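Local coordinates for protein oxygen-independent coproporphyrinogen III oxidase (Escherichia coli, PDB 1OLT) that catalyses the anaerobic, S-adenosylmethionine-dependent oxidative decarboxylation of two propionate groups of coproporphyrinogen III to give protoporphyrinogen IX in heme biosynthesis, at residues T364-D367 / C368-D372; L394-A397 / D398-E402; F190-A193 / L194-A198; I274-L277 / T278-Y282. One frame throughout, in Å; residues are numbered along the deposited sequence.

Contact 1. Residues T364-D367 / C368-D372; sequences TRDD and CIRRD
Cys368, Ile369, Arg370 and Arg371 each donate their backbone N to the carbonyl O four residues back, from Thr364 to Asp367, in the first turns of helix 365-380 of the HemN C-terminal domain. The start is closed by a capping box: Thr364, the N-cap, accepts Asp367 N at OG1 (3.1 Å) and returns its own N to Asp367 OD2 (3.1 Å), meeting that oxygen from above the carboxylate plane. The other oxygen, Asp367 OD1, bonds to the hydroxyl of Tyr443. From within this first turn, Asp366 makes an i to i+4 salt bridge to Arg370. With CG of Asp366 anti to its amide nitrogen (chi1 -178°), the carboxylate swings forward along the helix to the extended Arg370 chain, whose NE reaches OD1 at 3.0 Å; the bond to OD2 is weak. The carboxylate and guanidinium planes stand 68° apart, so the pair does not lie flat as a two-pronged bridge. Both groups have further partners: Asp366 OD1 is also held by Tyr399, and Arg370 NH1 makes a salt bridge to Asp403 and a hydrogen bond to Phe440 O. Arg371 grips Asp372 OD1 with both NE (3.1 Å) and NH2 (3.0 Å), from the same face of its carboxylate plane.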
loop_
_atom_site.group_PDB
_atom_site.type_symbol
_atom_site.label_atom_id
_atom_site.label_comp_id
_atom_site.label_asym_id
_atom_site.label_seq_id
_atom_site.Cartn_x
_atom_site.Cartn_y
_atom_site.Cartn_z
ATOM N N THR A 364 14.260 -1.682 17.894
ATOM C CA THR A 364 15.616 -1.443 18.406
ATOM C C THR A 364 16.427 -0.513 17.473
ATOM O O THR A 364 15.970 -0.143 16.410
ATOM C CB THR A 364 16.397 -2.766 18.543
ATOM O OG1 THR A 364 16.520 -3.393 17.252
ATOM C CG2 THR A 364 15.650 -3.795 19.451
ATOM N N ARG A 365 17.621 -0.149 17.908
ATOM C CA ARG A 365 18.541 0.637 17.074
ATOM C C ARG A 365 18.834 -0.053 15.759
ATOM O O ARG A 365 18.728 0.532 14.712
ATOM C CB ARG A 365 19.886 0.862 17.782
ATOM C CG ARG A 365 20.312 2.293 17.806
ATOM C CD ARG A 365 21.570 2.485 18.551
ATOM N NE ARG A 365 22.658 2.012 17.723
ATOM C CZ ARG A 365 23.421 2.775 16.942
ATOM N NH1 ARG A 365 23.236 4.107 16.878
ATOM N NH2 ARG A 365 24.374 2.194 16.223
ATOM N N ASP A 366 19.171 -1.320 15.852
ATOM C CA ASP A 366 19.438 -2.160 14.712
ATOM C C ASP A 366 18.220 -2.272 13.773
ATOM O O ASP A 366 18.387 -2.176 12.564
ATOM C CB ASP A 366 19.840 -3.539 15.234
ATOM C CG ASP A 366 20.190 -4.497 14.124
ATOM O OD1 ASP A 366 21.181 -4.213 13.461
ATOM O OD2 ASP A 366 19.494 -5.505 13.831
ATOM N N ASP A 367 17.015 -2.454 14.350
ATOM C CA ASP A 367 15.753 -2.472 13.567
ATOM C C ASP A 367 15.671 -1.177 12.770
ATOM O O ASP A 367 15.342 -1.193 11.584
ATOM C CB ASP A 367 14.511 -2.570 14.470
ATOM C CG ASP A 367 14.329 -3.958 15.122
ATOM O OD1 ASP A 367 14.885 -4.993 14.659
ATOM O OD2 ASP A 367 13.587 -4.096 16.121
ATOM N N CYS A 368 15.976 -0.051 13.432
ATOM C CA CYS A 368 15.767 1.263 12.779
ATOM C C CYS A 368 16.730 1.491 11.637
ATOM O O CYS A 368 16.349 2.010 10.597
ATOM C CB CYS A 368 15.882 2.406 13.788
ATOM S SG CYS A 368 14.454 2.552 14.909
ATOM N N ILE A 369 17.988 1.148 11.855
ATOM C CA ILE A 369 18.969 1.266 10.813
ATOM C C ILE A 369 18.389 0.509 9.589
ATOM O O ILE A 369 18.140 1.060 8.538
ATOM C CB ILE A 369 20.327 0.674 11.323
ATOM C CG1 ILE A 369 20.962 1.615 12.388
ATOM C CG2 ILE A 369 21.258 0.424 10.182
ATOM C CD1 ILE A 369 21.746 0.883 13.557
ATOM N N ARG A 370 18.185 -0.788 9.803
ATOM C CA ARG A 370 17.943 -1.735 8.746
ATOM C C ARG A 370 16.674 -1.362 8.013
ATOM O O ARG A 370 16.582 -1.534 6.808
ATOM C CB ARG A 370 17.857 -3.146 9.317
ATOM C CG ARG A 370 19.203 -3.726 9.823
ATOM C CD ARG A 370 19.037 -5.060 10.476
ATOM N NE ARG A 370 20.333 -5.562 10.941
ATOM C CZ ARG A 370 21.256 -6.100 10.175
ATOM N NH1 ARG A 370 21.078 -6.267 8.878
ATOM N NH2 ARG A 370 22.393 -6.492 10.732
ATOM N N ARG A 371 15.700 -0.817 8.749
ATOM C CA ARG A 371 14.525 -0.237 8.121
ATOM C C ARG A 371 14.955 0.821 7.119
ATOM O O ARG A 371 14.449 0.864 5.989
ATOM C CB ARG A 371 13.583 0.407 9.164
ATOM C CG ARG A 371 12.355 1.073 8.589
ATOM C CD ARG A 371 11.726 2.136 9.491
ATOM N NE ARG A 371 12.777 3.045 9.880
ATOM C CZ ARG A 371 12.863 3.721 11.011
ATOM N NH1 ARG A 371 11.900 3.676 11.930
ATOM N NH2 ARG A 371 13.937 4.482 11.218
ATOM N N ASP A 372 15.863 1.688 7.537
ATOM C CA ASP A 372 16.300 2.771 6.653
ATOM C C ASP A 372 17.131 2.254 5.451
ATOM O O ASP A 372 17.021 2.802 4.369
ATOM C CB ASP A 372 17.115 3.832 7.412
ATOM C CG ASP A 372 16.292 4.575 8.459
ATOM O OD1 ASP A 372 15.054 4.473 8.409
ATOM O OD2 ASP A 372 16.801 5.283 9.363
#

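Contact 2. Residues L394-A397 / D398-E402; sequences LLFA and DYFAE. Unlike the reference sequence in segment 394-397: Leu395 (reference His).
Phe400, just past the end of helix 396-399, packs on Phe396 four residues earlier. Phe400 CB sits 3.2 Å from Phe396 O, the carbonyl that also accepts Phe400 N. CG lies beside the backbone N and opposite the carbonyl carbon (chi1 -64°), which sets the ring back over Phe396. CD2 is over the centre of the Phe396 ring, 3.2 Å above its plane, and CE2 continues to Phe396 CE1 at 3.3 Å. At the tip CZ reaches Ile369, while CE1 lies near the Arg370 guanidinium and in plane at the edge of the Tyr399 ring. Tyr399 CD1 in turn covers the centre of one Phe400 face, 3.6 Å above it. The two phenylalanine planes are inclined by 35°, a tilted overlap. Tyr385 stacks on Phe396 and Phe440 meets Phe400 edge-to-face, extending the aromatic cluster. An alanine in place of Phe396 would take away the surface beneath CD2 and CE2 and is likely to leave the Phe400 ring freer to shift. Leu394 CD1 makes a CH-pi contact over the Tyr399 face, 4.3 Å from the centroid. Leu395 O takes two backbone donors, Asp398 N and Tyr399 N. With no polar side-chain bond between Phe396 and Phe400, their pairing rests on shape and burial.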
loop_
_atom_site.group_PDB
_atom_site.type_symbol
_atom_site.label_atom_id
_atom_site.label_comp_id
_atom_site.label_asym_id
_atom_site.label_seq_id
_atom_site.Cartn_x
_atom_site.Cartn_y
_atom_site.Cartn_z
ATOM N N LEU A 394 28.312 4.384 12.691
ATOM C CA LEU A 394 28.848 3.051 12.408
ATOM C C LEU A 394 29.725 3.046 11.159
ATOM O O LEU A 394 29.710 4.005 10.381
ATOM C CB LEU A 394 27.680 2.027 12.328
ATOM C CG LEU A 394 26.798 1.671 11.090
ATOM C CD1 LEU A 394 25.368 1.755 11.490
ATOM C CD2 LEU A 394 27.012 2.462 9.801
ATOM N N LEU A 395 30.517 1.987 10.995
ATOM C CA LEU A 395 31.231 1.735 9.735
ATOM C C LEU A 395 30.530 0.573 9.050
ATOM O O LEU A 395 30.482 -0.521 9.582
ATOM C CB LEU A 395 32.727 1.418 9.957
ATOM C CG LEU A 395 33.547 1.511 8.647
ATOM C CD1 LEU A 395 34.090 2.946 8.407
ATOM C CD2 LEU A 395 34.684 0.472 8.572
ATOM N N PHE A 396 29.971 0.838 7.873
ATOM C CA PHE A 396 29.108 -0.086 7.176
ATOM C C PHE A 396 29.633 -1.481 6.996
ATOM O O PHE A 396 28.875 -2.449 7.242
ATOM C CB PHE A 396 28.785 0.433 5.795
ATOM C CG PHE A 396 27.475 -0.073 5.283
ATOM C CD1 PHE A 396 26.324 0.635 5.521
ATOM C CD2 PHE A 396 27.397 -1.276 4.590
ATOM C CE1 PHE A 396 25.101 0.174 5.072
ATOM C CE2 PHE A 396 26.167 -1.763 4.116
ATOM C CZ PHE A 396 25.021 -1.029 4.356
ATOM N N ALA A 397 30.891 -1.607 6.559
ATOM C CA ALA A 397 31.409 -2.918 6.243
ATOM C C ALA A 397 31.266 -3.888 7.463
ATOM O O ALA A 397 31.240 -5.116 7.279
ATOM C CB ALA A 397 33.008 -2.731 5.737
ATOM N N ASP A 398 31.216 -3.325 8.684
ATOM C CA ASP A 398 31.438 -4.131 9.907
ATOM C C ASP A 398 30.127 -4.470 10.404
ATOM O O ASP A 398 29.759 -5.613 10.556
ATOM C CB ASP A 398 32.205 -3.339 10.985
ATOM C CG ASP A 398 33.557 -2.968 10.520
ATOM O OD1 ASP A 398 33.829 -3.194 9.294
ATOM O OD2 ASP A 398 34.410 -2.466 11.294
ATOM N N TYR A 399 29.381 -3.419 10.641
ATOM C CA TYR A 399 28.086 -3.556 11.133
ATOM C C TYR A 399 27.258 -4.508 10.233
ATOM O O TYR A 399 26.469 -5.299 10.730
ATOM C CB TYR A 399 27.450 -2.211 11.176
ATOM C CG TYR A 399 26.253 -2.243 12.023
ATOM C CD1 TYR A 399 25.009 -2.571 11.481
ATOM C CD2 TYR A 399 26.326 -1.967 13.385
ATOM C CE1 TYR A 399 23.864 -2.603 12.281
ATOM C CE2 TYR A 399 25.164 -1.990 14.191
ATOM C CZ TYR A 399 23.954 -2.309 13.630
ATOM O OH TYR A 399 22.818 -2.334 14.420
ATOM N N PHE A 400 27.537 -4.463 8.929
ATOM C CA PHE A 400 26.880 -5.292 7.939
ATOM C C PHE A 400 27.750 -6.375 7.255
ATOM O O PHE A 400 27.371 -6.849 6.184
ATOM C CB PHE A 400 26.288 -4.377 6.857
ATOM C CG PHE A 400 25.240 -3.479 7.366
ATOM C CD1 PHE A 400 24.024 -3.998 7.743
ATOM C CD2 PHE A 400 25.459 -2.119 7.483
ATOM C CE1 PHE A 400 22.980 -3.156 8.227
ATOM C CE2 PHE A 400 24.416 -1.257 7.960
ATOM C CZ PHE A 400 23.196 -1.785 8.330
ATOM N N ALA A 401 28.860 -6.783 7.863
ATOM C CA ALA A 401 29.710 -7.800 7.256
ATOM C C ALA A 401 28.887 -9.027 6.794
ATOM O O ALA A 401 28.975 -9.446 5.649
ATOM C CB ALA A 401 30.806 -8.239 8.252
ATOM N N GLU A 402 28.130 -9.587 7.723
ATOM C CA GLU A 402 27.284 -10.756 7.492
ATOM C C GLU A 402 26.371 -10.561 6.276
ATOM O O GLU A 402 26.274 -11.433 5.414
ATOM C CB GLU A 402 26.438 -11.080 8.747
ATOM C CG GLU A 402 27.013 -10.604 10.097
ATOM C CD GLU A 402 27.098 -9.077 10.233
ATOM O OE1 GLU A 402 26.261 -8.353 9.645
ATOM O OE2 GLU A 402 28.010 -8.599 10.922
#

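Contact 3. Residues F190-A193 / L194-A198; sequences FIFA and LLNHA
Phe190 and Leu194 meet through the ends of their side chains, one turn apart on helix 188-200. Phe190 CE2 stands 4.1 Å from Leu194 CD2, and CZ is 4.2 Å from the other methyl, CD1, so the ring spans both branches of the leucine obliquely. Phe190 CG is anti to the amide nitrogen (chi1 -174°), which carries the ring forward along the helix to Leu194. Leu194 itself is on the closely packed side, with the partly exposed Phe190 at its margin: it is buried against Met169 of strand 166-172, Leu156 of helix 154-161 and the loop residues Pro148 and Leu153, and Ile191 also presses on Met169. The helix thereby covers the parallel sheet of the radical SAM core, whose fold is a partial TIM barrel with helices outside the strands. The flank of Phe192, Ala193 and Asn196, all partly exposed, is looser and more open to solvent, although Phe192 also touches Leu232 of helix 219-232. Ala193, with only a methyl for a side chain, contributes mainly its carbonyl O, which accepts His197 N (2.9 Å). Other backbone bonds join the turns, Leu194 N to Phe190 O (2.8 Å) and Asn196 N to Phe192 O (3.0 Å). Near the far end, the imidazole of His197 reaches across to helix 154-161, where its NE2 is hydrogen-bonded to Asp157 OD1.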
loop_
_atom_site.group_PDB
_atom_site.type_symbol
_atom_site.label_atom_id
_atom_site.label_comp_id
_atom_site.label_asym_id
_atom_site.label_seq_id
_atom_site.Cartn_x
_atom_site.Cartn_y
_atom_site.Cartn_z
ATOM N N PHE A 190 -19.103 1.887 -17.430
ATOM C CA PHE A 190 -19.201 2.639 -16.202
ATOM C C PHE A 190 -17.815 2.930 -15.586
ATOM O O PHE A 190 -17.599 4.004 -14.995
ATOM C CB PHE A 190 -20.102 1.937 -15.199
ATOM C CG PHE A 190 -20.336 2.751 -13.964
ATOM C CD1 PHE A 190 -21.174 3.851 -14.005
ATOM C CD2 PHE A 190 -19.674 2.462 -12.808
ATOM C CE1 PHE A 190 -21.379 4.615 -12.878
ATOM C CE2 PHE A 190 -19.862 3.242 -11.690
ATOM C CZ PHE A 190 -20.735 4.324 -11.754
ATOM N N ILE A 191 -16.895 1.983 -15.677
ATOM C CA ILE A 191 -15.535 2.261 -15.231
ATOM C C ILE A 191 -14.938 3.454 -15.947
ATOM O O ILE A 191 -14.329 4.335 -15.299
ATOM C CB ILE A 191 -14.658 1.027 -15.291
ATOM C CG1 ILE A 191 -15.108 0.038 -14.219
ATOM C CG2 ILE A 191 -13.199 1.364 -15.058
ATOM C CD1 ILE A 191 -14.517 -1.379 -14.413
ATOM N N PHE A 192 -15.077 3.493 -17.265
ATOM C CA PHE A 192 -14.598 4.634 -18.060
ATOM C C PHE A 192 -15.324 5.921 -17.654
ATOM O O PHE A 192 -14.690 6.977 -17.499
ATOM C CB PHE A 192 -14.823 4.395 -19.547
ATOM C CG PHE A 192 -13.684 3.675 -20.198
ATOM C CD1 PHE A 192 -13.473 2.324 -19.926
ATOM C CD2 PHE A 192 -12.836 4.332 -21.084
ATOM C CE1 PHE A 192 -12.411 1.621 -20.479
ATOM C CE2 PHE A 192 -11.769 3.650 -21.649
ATOM C CZ PHE A 192 -11.529 2.286 -21.330
ATOM N N ALA A 193 -16.651 5.841 -17.467
ATOM C CA ALA A 193 -17.386 7.034 -17.054
ATOM C C ALA A 193 -16.899 7.574 -15.703
ATOM O O ALA A 193 -16.739 8.764 -15.500
ATOM C CB ALA A 193 -18.912 6.749 -16.984
ATOM N N LEU A 194 -16.677 6.680 -14.780
ATOM C CA LEU A 194 -16.301 7.052 -13.456
ATOM C C LEU A 194 -14.931 7.706 -13.443
ATOM O O LEU A 194 -14.756 8.772 -12.853
ATOM C CB LEU A 194 -16.291 5.813 -12.576
ATOM C CG LEU A 194 -16.278 5.964 -11.069
ATOM C CD1 LEU A 194 -17.498 6.656 -10.549
ATOM C CD2 LEU A 194 -16.151 4.551 -10.425
ATOM N N LEU A 195 -13.955 7.087 -14.109
ATOM C CA LEU A 195 -12.592 7.655 -14.104
ATOM C C LEU A 195 -12.511 8.955 -14.871
ATOM O O LEU A 195 -11.860 9.912 -14.421
ATOM C CB LEU A 195 -11.570 6.605 -14.574
ATOM C CG LEU A 195 -10.105 7.011 -14.465
ATOM C CD1 LEU A 195 -9.239 5.748 -14.149
ATOM C CD2 LEU A 195 -9.576 7.712 -15.790
ATOM N N ASN A 196 -13.176 9.037 -16.001
ATOM C CA ASN A 196 -13.201 10.283 -16.731
ATOM C C ASN A 196 -13.957 11.443 -15.989
ATOM O O ASN A 196 -13.559 12.583 -16.058
ATOM C CB ASN A 196 -13.688 10.027 -18.156
ATOM C CG ASN A 196 -12.590 9.320 -19.024
ATOM O OD1 ASN A 196 -12.778 8.201 -19.509
ATOM N ND2 ASN A 196 -11.415 9.985 -19.158
ATOM N N HIS A 197 -14.993 11.125 -15.233
ATOM C CA HIS A 197 -15.654 12.090 -14.396
ATOM C C HIS A 197 -14.696 12.554 -13.245
ATOM O O HIS A 197 -14.658 13.760 -12.903
ATOM C CB HIS A 197 -16.990 11.514 -13.815
ATOM C CG HIS A 197 -17.801 12.511 -13.055
ATOM N ND1 HIS A 197 -18.104 13.764 -13.558
ATOM C CD2 HIS A 197 -18.357 12.456 -11.831
ATOM C CE1 HIS A 197 -18.823 14.427 -12.670
ATOM N NE2 HIS A 197 -18.976 13.652 -11.611
ATOM N N ALA A 198 -13.963 11.619 -12.659
ATOM C CA ALA A 198 -13.009 11.940 -11.609
ATOM C C ALA A 198 -12.017 12.964 -12.154
ATOM O O ALA A 198 -11.791 13.962 -11.545
ATOM C CB ALA A 198 -12.278 10.717 -11.134
#

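Contact 4. Residues I274-L277 / T278-Y282; sequences IAFL and TQSGY
One face of the Phe276 ring carries Ser280 OG, 3.5 Å above the plane and offset toward the rim, while Gln279 OE1 approaches obliquely, 3.8 Å from CD1; the Tyr282 ring has Leu277 O at its edge. These groups surround the C-terminal end of helix 263-279, closed by a Schellman motif in which Gly281 takes positive phi (92°), at which a CB would be jammed against the carbonyl O of the residue before. Tyr282 N closes the motif on Leu277 O at 2.9 Å, and Gly281 N bonds to Thr278 O. Phe276 O receives both Ser280 N (2.9 Å) and Ser280 OG (2.8 Å), from opposite faces of its carbonyl plane. Phe276 CG stands opposite the backbone N (chi1 178°), bringing the ring alongside the Ser280 hydroxyl, which spends its proton on the carbonyl. Phe276 also packs on Leu226 and Ala230 of helix 219-232; a serine in its place would probably uncover the Ser280 hydroxyl and open a gap against that helix. Leu277 and Tyr282 both pack on Phe290 and Leu237 of strands 289-291 and 236-241, and the phenol OH bonds to Pro234 O. Between these two side chains, Leu277 CD2 lies 3.9 Å from Tyr282 CD2.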
loop_
_atom_site.group_PDB
_atom_site.type_symbol
_atom_site.label_atom_id
_atom_site.label_comp_id
_atom_site.label_asym_id
_atom_site.label_seq_id
_atom_site.Cartn_x
_atom_site.Cartn_y
_atom_site.Cartn_z
ATOM N N ILE A 274 5.343 -4.673 -18.509
ATOM C CA ILE A 274 6.337 -3.656 -18.265
ATOM C C ILE A 274 6.656 -3.003 -19.611
ATOM O O ILE A 274 6.663 -1.782 -19.663
ATOM C CB ILE A 274 7.586 -4.220 -17.571
ATOM C CG1 ILE A 274 7.316 -4.631 -16.117
ATOM C CG2 ILE A 274 8.781 -3.242 -17.653
ATOM C CD1 ILE A 274 8.468 -5.469 -15.547
ATOM N N ALA A 275 6.923 -3.767 -20.678
ATOM C CA ALA A 275 7.167 -3.167 -21.972
ATOM C C ALA A 275 6.020 -2.290 -22.516
ATOM O O ALA A 275 6.261 -1.222 -23.102
ATOM C CB ALA A 275 7.578 -4.233 -23.045
ATOM N N PHE A 276 4.801 -2.750 -22.375
ATOM C CA PHE A 276 3.692 -2.055 -22.920
ATOM C C PHE A 276 3.373 -0.758 -22.125
ATOM O O PHE A 276 3.045 0.291 -22.724
ATOM C CB PHE A 276 2.468 -2.928 -22.951
ATOM C CG PHE A 276 1.252 -2.224 -23.485
ATOM C CD1 PHE A 276 1.086 -2.084 -24.869
ATOM C CD2 PHE A 276 0.318 -1.679 -22.635
ATOM C CE1 PHE A 276 -0.040 -1.405 -25.372
ATOM C CE2 PHE A 276 -0.831 -1.015 -23.141
ATOM C CZ PHE A 276 -0.993 -0.888 -24.509
ATOM N N LEU A 277 3.470 -0.821 -20.802
ATOM C CA LEU A 277 3.300 0.349 -19.996
ATOM C C LEU A 277 4.416 1.420 -20.302
ATOM O O LEU A 277 4.127 2.599 -20.366
ATOM C CB LEU A 277 3.146 -0.027 -18.518
ATOM C CG LEU A 277 1.850 -0.767 -18.264
ATOM C CD1 LEU A 277 1.726 -1.156 -16.759
ATOM C CD2 LEU A 277 0.623 0.100 -18.681
ATOM N N THR A 278 5.645 0.979 -20.533
ATOM C CA THR A 278 6.722 1.867 -20.899
ATOM C C THR A 278 6.446 2.605 -22.261
ATOM O O THR A 278 6.483 3.868 -22.372
ATOM C CB THR A 278 8.010 1.067 -21.054
ATOM O OG1 THR A 278 8.409 0.602 -19.783
ATOM C CG2 THR A 278 9.224 1.960 -21.581
ATOM N N GLN A 279 6.068 1.787 -23.252
ATOM C CA GLN A 279 5.582 2.283 -24.525
ATOM C C GLN A 279 4.398 3.307 -24.356
ATOM O O GLN A 279 4.321 4.265 -25.148
ATOM C CB GLN A 279 5.138 1.127 -25.393
ATOM C CG GLN A 279 4.579 1.505 -26.771
ATOM C CD GLN A 279 4.023 0.294 -27.610
ATOM O OE1 GLN A 279 2.820 -0.051 -27.541
ATOM N NE2 GLN A 279 4.910 -0.313 -28.409
ATOM N N SER A 280 3.540 3.101 -23.328
ATOM C CA SER A 280 2.378 3.938 -23.063
ATOM C C SER A 280 2.659 5.201 -22.210
ATOM O O SER A 280 1.728 5.925 -21.882
ATOM C CB SER A 280 1.264 3.140 -22.402
ATOM O OG SER A 280 0.913 2.083 -23.261
ATOM N N GLY A 281 3.942 5.413 -21.856
ATOM C CA GLY A 281 4.370 6.583 -21.130
ATOM C C GLY A 281 4.370 6.418 -19.640
ATOM O O GLY A 281 4.387 7.387 -18.945
ATOM N N TYR A 282 4.321 5.198 -19.134
ATOM C CA TYR A 282 4.434 5.003 -17.679
ATOM C C TYR A 282 5.881 4.530 -17.254
ATOM O O TYR A 282 6.458 3.615 -17.855
ATOM C CB TYR A 282 3.412 4.025 -17.191
ATOM C CG TYR A 282 1.977 4.439 -17.405
ATOM C CD1 TYR A 282 1.355 5.336 -16.549
ATOM C CD2 TYR A 282 1.262 3.972 -18.526
ATOM C CE1 TYR A 282 0.014 5.732 -16.774
ATOM C CE2 TYR A 282 -0.044 4.323 -18.754
ATOM C CZ TYR A 282 -0.676 5.224 -17.883
ATOM O OH TYR A 282 -1.994 5.540 -18.125
#

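In the fold
Contacts 1 and 2 form one cluster in the C-terminal domain, their centres 13 Å apart: Tyr399 OH lies 2.7 Å from Asp366 OD1, and Phe400 CZ packs on Ile369 CG2 at 3.5 Å. Contacts 3 and 4 belong to the radical SAM core, centres 22 Å apart; both pack on helix 219-232, through Phe192 and Phe276, and their nearest atoms are about 8 Å apart. Measured to the nearest bound S-adenosylmethionine, the side chain of Leu194 in contact 3 is about 9 Å away. The side chain of Leu277 in contact 4 is about 13 Å from a bound S-adenosylmethionine, and that of Arg371 in contact 1 is about 14 Å from one. Contact 2 lies away from the known sites.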